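Local coordinates for protein pyrrolidone-carboxylate peptidase (Deinococcus radiodurans R1, PDB 5Z48) that removes N-terminal pyroglutamyl (5-oxoprolyl) residues from peptides as a thiol exopeptidase of the C15 family, at residues B[9-14]-B[143-148]; B[15-20]-B[71-76]. One frame throughout, in Å; residues are numbered along the deposited sequence.

Contact 1: residues B[9-14]-B[143-148]. With PCA (pyroglutamic acid), chain I.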
ATOM      1  N   THR B   9      14.916  25.370   4.274  1.00 11.50           N
ATOM      2  CA  THR B   9      14.146  25.277   5.519  1.00 10.24           C
ATOM      3  C   THR B   9      13.743  23.834   5.805  1.00  9.80           C
ATOM      4  O   THR B   9      13.633  23.013   4.899  1.00 10.90           O
ATOM      5  CB  THR B   9      12.893  26.166   5.491  1.00 10.41           C
ATOM      6  OG1 THR B   9      11.949  25.694   4.506  1.00 12.65           O
ATOM      7  CG2 THR B   9      13.249  27.588   5.128  1.00 11.06           C
ATOM      8  N   GLY B  10      13.548  23.543   7.093  1.00 10.35           N
ATOM      9  CA  GLY B  10      12.934  22.300   7.536  1.00 10.64           C
ATOM     10  C   GLY B  10      11.877  22.635   8.573  1.00 11.73           C
ATOM     11  O   GLY B  10      11.707  23.789   8.948  1.00 12.38           O
ATOM     12  N   PHE B  11      11.160  21.601   9.008  1.00 11.34           N
ATOM     13  CA  PHE B  11      10.100  21.773   9.994  1.00 11.11           C
ATOM     14  C   PHE B  11      10.434  21.048  11.298  1.00 12.67           C
ATOM     15  O   PHE B  11      11.132  20.029  11.302  1.00 12.41           O
ATOM     16  CB  PHE B  11       8.726  21.231   9.477  1.00 11.47           C
ATOM     17  CG  PHE B  11       7.967  22.183   8.622  1.00  9.72           C
ATOM     18  CD1 PHE B  11       7.257  23.222   9.182  1.00 10.78           C
ATOM     19  CD2 PHE B  11       7.947  22.028   7.225  1.00 12.06           C
ATOM     20  CE1 PHE B  11       6.519  24.100   8.406  1.00 11.79           C
ATOM     21  CE2 PHE B  11       7.189  22.906   6.419  1.00 13.27           C
ATOM     22  CZ  PHE B  11       6.490  23.950   7.004  1.00 15.89           C
ATOM     23  N   GLU B  12       9.876  21.554  12.412  1.00 13.69           N
ATOM     24  CA  GLU B  12       9.934  20.889  13.737  1.00 15.48           C
ATOM     25  C   GLU B  12       9.136  19.575  13.770  1.00 15.78           C
ATOM     26  O   GLU B  12       8.304  19.310  12.894  1.00 14.87           O
ATOM     27  CB  GLU B  12       9.388  21.819  14.804  1.00 18.02           C
ATOM     28  CG  GLU B  12      10.113  23.140  14.884  1.00 21.20           C
ATOM     29  CD  GLU B  12       9.499  24.093  15.908  1.00 27.76           C
ATOM     30  OE1 GLU B  12       8.508  23.742  16.583  1.00 25.57           O
ATOM     31  OE2 GLU B  12       9.998  25.237  15.991  1.00 35.35           O
ATOM     32  N   PRO B  13       9.351  18.734  14.796  1.00 14.80           N
ATOM     33  CA  PRO B  13       8.486  17.553  14.961  1.00 15.30           C
ATOM     34  C   PRO B  13       7.038  17.974  15.151  1.00 16.56           C
ATOM     35  O   PRO B  13       6.740  19.078  15.610  1.00 17.49           O
ATOM     36  CB  PRO B  13       9.031  16.868  16.217  1.00 15.05           C
ATOM     37  CG  PRO B  13      10.465  17.386  16.348  1.00 15.44           C
ATOM     38  CD  PRO B  13      10.379  18.816  15.850  1.00 15.11           C
ATOM     39  N   PHE B  14       6.131  17.069  14.789  1.00 15.26           N
ATOM     40  CA  PHE B  14       4.707  17.334  14.876  1.00 16.01           C
ATOM     41  C   PHE B  14       3.997  15.997  14.999  1.00 19.37           C
ATOM     42  O   PHE B  14       4.591  14.932  14.782  1.00 16.03           O
ATOM     43  CB  PHE B  14       4.198  18.108  13.636  1.00 16.33           C
ATOM     44  CG  PHE B  14       4.301  17.320  12.374  1.00 15.51           C
ATOM     45  CD1 PHE B  14       5.538  17.154  11.761  1.00 16.68           C
ATOM     46  CD2 PHE B  14       3.179  16.693  11.841  1.00 17.45           C
ATOM     47  CE1 PHE B  14       5.654  16.404  10.586  1.00 13.70           C
ATOM     48  CE2 PHE B  14       3.271  15.924  10.668  1.00 14.83           C
ATOM     49  CZ  PHE B  14       4.525  15.773  10.060  1.00 13.50           C
ATOM     50  N   LEU B 143      -2.562  19.361   1.855  1.00  9.67           N
ATOM     51  CA  LEU B 143      -3.088  20.705   2.127  1.00 10.08           C
ATOM     52  C   LEU B 143      -2.802  21.113   3.582  1.00 11.82           C
ATOM     53  O   LEU B 143      -3.528  21.900   4.170  1.00 12.24           O
ATOM     54  CB  LEU B 143      -4.583  20.792   1.775  1.00 11.38           C
ATOM     55  CG  LEU B 143      -4.826  20.536   0.267  1.00 10.98           C
ATOM     56  CD1 LEU B 143      -6.334  20.630   0.056  1.00 11.35           C
ATOM     57  CD2 LEU B 143      -4.126  21.542  -0.652  1.00 10.98           C
ATOM     58  N   TYR B 144      -1.706  20.570   4.157  1.00 12.38           N
ATOM     59  CA  TYR B 144      -1.284  20.855   5.520  1.00 13.60           C
ATOM     60  C   TYR B 144      -0.198  21.936   5.478  1.00 14.47           C
ATOM     61  O   TYR B 144      -0.211  22.771   4.581  1.00 11.60           O
ATOM     62  CB  TYR B 144      -0.835  19.539   6.165  1.00 11.21           C
ATOM     63  CG  TYR B 144      -0.599  19.446   7.682  1.00 12.45           C
ATOM     64  CD1 TYR B 144      -1.524  19.876   8.646  1.00 13.54           C
ATOM     65  CD2 TYR B 144       0.549  18.824   8.133  1.00 15.28           C
ATOM     66  CE1 TYR B 144      -1.284  19.700  10.018  1.00 16.01           C
ATOM     67  CE2 TYR B 144       0.799  18.645   9.501  1.00 15.19           C
ATOM     68  CZ  TYR B 144      -0.120  19.072  10.437  1.00 14.56           C
ATOM     69  OH  TYR B 144       0.136  18.873  11.779  1.00 16.39           O
ATOM     70  N   VAL B 145       0.719  21.953   6.434  1.00 11.82           N
ATOM     71  CA  VAL B 145       1.574  23.139   6.575  1.00 10.73           C
ATOM     72  C   VAL B 145       2.672  23.172   5.505  1.00 12.79           C
ATOM     73  O   VAL B 145       3.081  24.269   5.087  1.00 10.79           O
ATOM     74  CB  VAL B 145       2.144  23.237   8.015  1.00 10.86           C
ATOM     75  CG1 VAL B 145       2.821  24.616   8.263  1.00 12.37           C
ATOM     76  CG2 VAL B 145       1.049  23.091   9.082  1.00 14.49           C
ATOM     77  N   CYS B 146       3.157  22.010   5.011  1.00 10.14           N
ATOM     78  CA  CYS B 146       4.155  22.024   3.934  1.00 10.62           C
ATOM     79  C   CYS B 146       3.587  22.645   2.665  1.00 10.16           C
ATOM     80  O   CYS B 146       4.207  23.506   2.046  1.00 11.91           O
ATOM     81  CB  CYS B 146       4.638  20.599   3.633  1.00 10.25           C
ATOM     82  SG  CYS B 146       5.622  19.895   5.028  1.00 16.62           S
ATOM     83  N   ASN B 147       2.396  22.214   2.255  1.00 10.49           N
ATOM     84  CA  ASN B 147       1.773  22.878   1.120  1.00 10.76           C
ATOM     85  C   ASN B 147       1.593  24.366   1.365  1.00 12.10           C
ATOM     86  O   ASN B 147       1.826  25.190   0.462  1.00 11.04           O
ATOM     87  CB  ASN B 147       0.414  22.247   0.866  1.00 11.00           C
ATOM     88  CG  ASN B 147      -0.343  22.970  -0.242  1.00 11.06           C
ATOM     89  OD1 ASN B 147      -0.046  22.747  -1.434  1.00 11.32           O
ATOM     90  ND2 ASN B 147      -1.279  23.828   0.128  1.00 12.25           N
ATOM     91  N   PHE B 148       1.152  24.735   2.574  1.00 12.33           N
ATOM     92  CA  PHE B 148       0.939  26.146   2.898  1.00 11.51           C
ATOM     93  C   PHE B 148       2.202  26.960   2.641  1.00 10.91           C
ATOM     94  O   PHE B 148       2.116  28.031   2.026  1.00 11.31           O
ATOM     95  CB  PHE B 148       0.465  26.294   4.344  1.00 11.92           C
ATOM     96  CG  PHE B 148       0.431  27.716   4.820  1.00 15.48           C
ATOM     97  CD1 PHE B 148       1.572  28.303   5.394  1.00 19.16           C
ATOM     98  CD2 PHE B 148      -0.711  28.471   4.627  1.00 17.38           C
ATOM     99  CE1 PHE B 148       1.554  29.636   5.799  1.00 19.31           C
ATOM    100  CE2 PHE B 148      -0.738  29.816   5.045  1.00 21.13           C
ATOM    101  CZ  PHE B 148       0.405  30.381   5.610  1.00 21.27           C
TER
HETATM  102  N   PCA I 302       5.309  17.531   7.192  1.00 12.52           N
HETATM  103  CA  PCA I 302       3.966  18.088   7.320  1.00 16.03           C
HETATM  104  CB  PCA I 302       4.074  19.375   8.155  1.00 15.03           C
HETATM  105  CG  PCA I 302       5.513  19.486   8.662  1.00 13.13           C
HETATM  106  CD  PCA I 302       6.208  18.345   7.965  1.00 10.05           C
HETATM  107  OE  PCA I 302       7.424  18.154   8.082  1.00 12.15           O
HETATM  108  C   PCA I 302       3.337  18.274   5.925  1.00 17.95           C
HETATM  109  O   PCA I 302       2.538  19.179   5.664  1.00 14.84           O
HETATM  110  OXT PCA I 302       3.662  17.507   4.975  1.00 21.19           O
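Cys-146, whose sulfur lies beside the ring of Phe-11, offers its backbone N to the carboxylate of the bound pyroglutamate: N to PCA O measures 3.0 Å, with a nearly straight N-H...O angle of 162°. The contact joins the C-terminal end of strand 5-11, in the central mixed sheet of this alpha/beta fold, to the first turn of helix 145-159, the place that carries the putative catalytic cysteine. Tyr-144 sits at the N-cap, and its backbone O accepts the first-turn bond from Phe-148 N. A carboxylate oxygen held at a helix N terminus may be stabilised by it, consistent with this N-H forming part of an oxyanion hole in catalysis.

Two phenylalanines from 9-14 hold the lactam ring from opposite sides. Over one side lies the Phe-14 ring, whose CE1 comes within 3.3 Å of PCA CD; its CG is turned between the backbone N and the carbonyl carbon (chi1 65°), which folds the ring back over the ligand. Phe-11 meets the other side less squarely, its CG 3.6 Å from PCA CG. Farther out, the far end of the Phe-11 ring meets the helix obliquely: CE1 touches Val-145 CG1, and Cys-146 SG stands 4.5 Å from the ring centroid as a sulfur-aromatic contact.

Tyr-144 closes a third side. PCA O lies at the edge of its ring, while Val-145 CG2 sits over the centre of one face. The Tyr-144 hydroxyl hydrogen-bonds to Pro-95 O, anchoring the far end of the ring, and Phe-92 packs edge-to-face with it. Against Phe-14 the tyrosine is neither stacked nor T-shaped: the planes are inclined at 52°, and Phe-14 CE2 approaches Tyr-144 CE2 at 3.9 Å.

Contact 2: residues B[15-20]-B[71-76]. With PCA (pyroglutamic acid), chain I.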
ATOM      1  N   HIS B  15       2.719  16.074  15.350  1.00 17.41           N
ATOM      2  CA  HIS B  15       1.865  14.882  15.486  1.00 18.89           C
ATOM      3  C   HIS B  15       2.524  13.945  16.508  1.00 22.64           C
ATOM      4  O   HIS B  15       2.965  14.409  17.572  1.00 23.29           O
ATOM      5  CB  HIS B  15       1.656  14.297  14.079  1.00 22.81           C
ATOM      6  CG  HIS B  15       0.603  13.240  14.009  1.00 29.54           C
ATOM      7  ND1 HIS B  15      -0.685  13.442  14.452  1.00 31.98           N
ATOM      8  CD2 HIS B  15       0.645  11.981  13.513  1.00 32.96           C
ATOM      9  CE1 HIS B  15      -1.394  12.347  14.244  1.00 34.90           C
ATOM     10  NE2 HIS B  15      -0.610  11.448  13.673  1.00 35.38           N
ATOM     11  N   THR B  16       2.600  12.641  16.221  1.00 20.36           N
ATOM     12  CA  THR B  16       3.211  11.673  17.125  1.00 20.78           C
ATOM     13  C   THR B  16       4.679  11.425  16.806  1.00 19.53           C
ATOM     14  O   THR B  16       5.295  10.533  17.426  1.00 22.72           O
ATOM     15  CB  THR B  16       2.445  10.356  17.066  1.00 24.52           C
ATOM     16  OG1 THR B  16       2.354   9.944  15.697  1.00 28.46           O
ATOM     17  CG2 THR B  16       1.037  10.551  17.625  1.00 24.64           C
ATOM     18  N   HIS B  17       5.254  12.193  15.875  1.00 17.72           N
ATOM     19  CA  HIS B  17       6.639  11.976  15.454  1.00 19.12           C
ATOM     20  C   HIS B  17       7.601  12.640  16.438  1.00 20.16           C
ATOM     21  O   HIS B  17       7.454  13.842  16.731  1.00 23.41           O
ATOM     22  CB  HIS B  17       6.862  12.534  14.034  1.00 16.42           C
ATOM     23  CG  HIS B  17       5.837  12.065  13.037  1.00 16.30           C
ATOM     24  ND1 HIS B  17       5.611  10.729  12.770  1.00 17.59           N
ATOM     25  CD2 HIS B  17       4.978  12.758  12.254  1.00 15.59           C
ATOM     26  CE1 HIS B  17       4.658  10.620  11.857  1.00 22.01           C
ATOM     27  NE2 HIS B  17       4.267  11.840  11.519  1.00 18.96           N
ATOM     28  N   PRO B  18       8.605  11.914  16.937  1.00 17.82           N
ATOM     29  CA  PRO B  18       9.551  12.488  17.917  1.00 19.43           C
ATOM     30  C   PRO B  18      10.671  13.286  17.289  1.00 19.70           C
ATOM     31  O   PRO B  18      11.419  13.965  18.007  1.00 23.59           O
ATOM     32  CB  PRO B  18      10.111  11.252  18.628  1.00 22.74           C
ATOM     33  CG  PRO B  18       9.997  10.126  17.587  1.00 21.82           C
ATOM     34  CD  PRO B  18       8.743  10.447  16.790  1.00 18.90           C
ATOM     35  N   ASP B  19      10.814  13.196  15.977  1.00 15.59           N
ATOM     36  CA  ASP B  19      11.900  13.800  15.235  1.00 15.21           C
ATOM     37  C   ASP B  19      11.330  14.233  13.894  1.00 15.40           C
ATOM     38  O   ASP B  19      10.269  13.756  13.469  1.00 15.94           O
ATOM     39  CB  ASP B  19      13.059  12.794  15.057  1.00 17.73           C
ATOM     40  CG  ASP B  19      14.325  13.455  14.552  1.00 22.46           C
ATOM     41  OD1 ASP B  19      14.558  14.638  14.895  1.00 27.39           O
ATOM     42  OD2 ASP B  19      15.092  12.810  13.814  1.00 20.95           O
ATOM     43  N   ASN B  20      12.007  15.165  13.232  1.00 13.95           N
ATOM     44  CA  ASN B  20      11.620  15.540  11.866  1.00 11.02           C
ATOM     45  C   ASN B  20      12.884  15.496  11.018  1.00 11.13           C
ATOM     46  O   ASN B  20      13.809  16.305  11.259  1.00 13.10           O
ATOM     47  CB  ASN B  20      10.949  16.918  11.816  1.00 10.23           C
ATOM     48  CG  ASN B  20      10.278  17.162  10.497  1.00 10.77           C
ATOM     49  OD1 ASN B  20      10.838  16.847   9.453  1.00 11.57           O
ATOM     50  ND2 ASN B  20       9.088  17.758  10.528  1.00 11.10           N
ATOM     51  N   THR B  71      11.777  22.122   2.808  1.00  9.58           N
ATOM     52  CA  THR B  71      11.701  20.671   2.997  1.00  9.66           C
ATOM     53  C   THR B  71      10.800  20.303   4.183  1.00 10.28           C
ATOM     54  O   THR B  71      10.580  21.086   5.123  1.00 10.45           O
ATOM     55  CB  THR B  71      13.103  20.024   3.183  1.00 11.53           C
ATOM     56  OG1 THR B  71      13.634  20.268   4.481  1.00 11.37           O
ATOM     57  CG2 THR B  71      14.079  20.577   2.145  1.00 11.94           C
ATOM     58  N   GLY B  72      10.334  19.046   4.168  1.00 10.04           N
ATOM     59  CA  GLY B  72       9.432  18.596   5.214  1.00 10.27           C
ATOM     60  C   GLY B  72       9.295  17.093   5.138  1.00 10.25           C
ATOM     61  O   GLY B  72       9.651  16.468   4.125  1.00 10.14           O
ATOM     62  N   LEU B  73       8.730  16.531   6.219  1.00 11.15           N
ATOM     63  CA  LEU B  73       8.482  15.089   6.321  1.00 11.50           C
ATOM     64  C   LEU B  73       7.202  14.676   5.591  1.00 10.29           C
ATOM     65  O   LEU B  73       6.165  15.322   5.717  1.00 11.35           O
ATOM     66  CB  LEU B  73       8.373  14.715   7.789  1.00 11.38           C
ATOM     67  CG  LEU B  73       7.928  13.293   8.160  1.00 11.55           C
ATOM     68  CD1 LEU B  73       8.907  12.232   7.690  1.00 12.43           C
ATOM     69  CD2 LEU B  73       7.729  13.197   9.675  1.00 11.48           C
ATOM     70  N   ALA B  74       7.279  13.581   4.824  1.00  9.42           N
ATOM     71  CA  ALA B  74       6.086  12.914   4.285  1.00 10.10           C
ATOM     72  C   ALA B  74       6.126  11.470   4.781  1.00 11.97           C
ATOM     73  O   ALA B  74       6.520  10.585   4.037  1.00 12.41           O
ATOM     74  CB  ALA B  74       6.034  12.968   2.747  1.00 11.06           C
ATOM     75  N   ALA B  75       5.703  11.247   6.031  1.00 10.88           N
ATOM     76  CA  ALA B  75       5.766   9.910   6.605  1.00 10.32           C
ATOM     77  C   ALA B  75       4.856   8.959   5.840  1.00 12.62           C
ATOM     78  O   ALA B  75       3.638   9.186   5.724  1.00 14.98           O
ATOM     79  CB  ALA B  75       5.357   9.975   8.082  1.00 13.06           C
ATOM     80  N   GLY B  76       5.458   7.894   5.307  1.00 11.10           N
ATOM     81  CA  GLY B  76       4.757   6.928   4.481  1.00 12.20           C
ATOM     82  C   GLY B  76       5.280   6.883   3.063  1.00 10.22           C
ATOM     83  O   GLY B  76       5.168   5.838   2.400  1.00 13.14           O
TER
HETATM   84  N   PCA I 302       5.309  17.531   7.192  1.00 12.52           N
HETATM   85  CA  PCA I 302       3.966  18.088   7.320  1.00 16.03           C
HETATM   86  CB  PCA I 302       4.074  19.375   8.155  1.00 15.03           C
HETATM   87  CG  PCA I 302       5.513  19.486   8.662  1.00 13.13           C
HETATM   88  CD  PCA I 302       6.208  18.345   7.965  1.00 10.05           C
HETATM   89  OE  PCA I 302       7.424  18.154   8.082  1.00 12.15           O
HETATM   90  C   PCA I 302       3.337  18.274   5.925  1.00 17.95           C
HETATM   91  O   PCA I 302       2.538  19.179   5.664  1.00 14.84           O
HETATM   92  OXT PCA I 302       3.662  17.507   4.975  1.00 21.19           O
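The imidazole of His-17 rests on the side chain of Leu-73 in a CH-pi contact, with CD2 of the leucine 4.0 Å from the ring centroid and displaced toward the rim. The contact between 15-20 and 71-76 joins the loop between strand 5-11 and helix 21-29 to the end of strand 67-73, within the central sheet, and Asn-20 and Leu-73 within it bind the lactam of the pyroglutamate.

The tight part is the buried one, around Asn-20 and Leu-73. The lactam oxygen OE takes two hydrogen bonds, from Leu-73 N at 2.8 Å and from Asn-20 ND2 at 3.0 Å, while Gly-72 CA also lies close to it. The ligand's ring N donates back to Leu-73 O almost straight, at 175°, so that the backbone of a single residue, Leu-73, binds both polar groups of the lactam. With CG anti to the backbone N (chi1 -167°), the amide of Asn-20 is brought up to OE, and its OD1 packs on Leu-73 CB. OD1 also caps the start of helix 21-29, where Ser-22 OG is a partner; ND2 also binds Glu-12 O, so the amide's orientation is well fixed.

Toward solvent the contact thins out. Phe-14 supports His-17 edge-to-face, but beyond Leu-73 the segment 71-76 offers the imidazole just the exposed methyl of Ala-75, whose CB approaches His-17 CE1 obliquely at 3.9 Å.

Overall arrangement
From the N terminus, the chain leaves strand 5-11 through segment 9-14 and runs directly into the loop 15-20, so the first halves of both contacts are continuous. Contact 2 closes the shorter loop, when strand 67-73 returns beside strand 5-11; contact 1 closes the longer one, at the start of helix 145-159, and contact 2 is nested within it. A probable hydrogen bond between Thr-9 O and Thr-71 OG1 links the two. Together they tie two parallel neighbouring strands, the loop before helix 21-29 and the cysteine-bearing helix around one pyroglutamate, to which His-171 NE2 adds a further hydrogen bond.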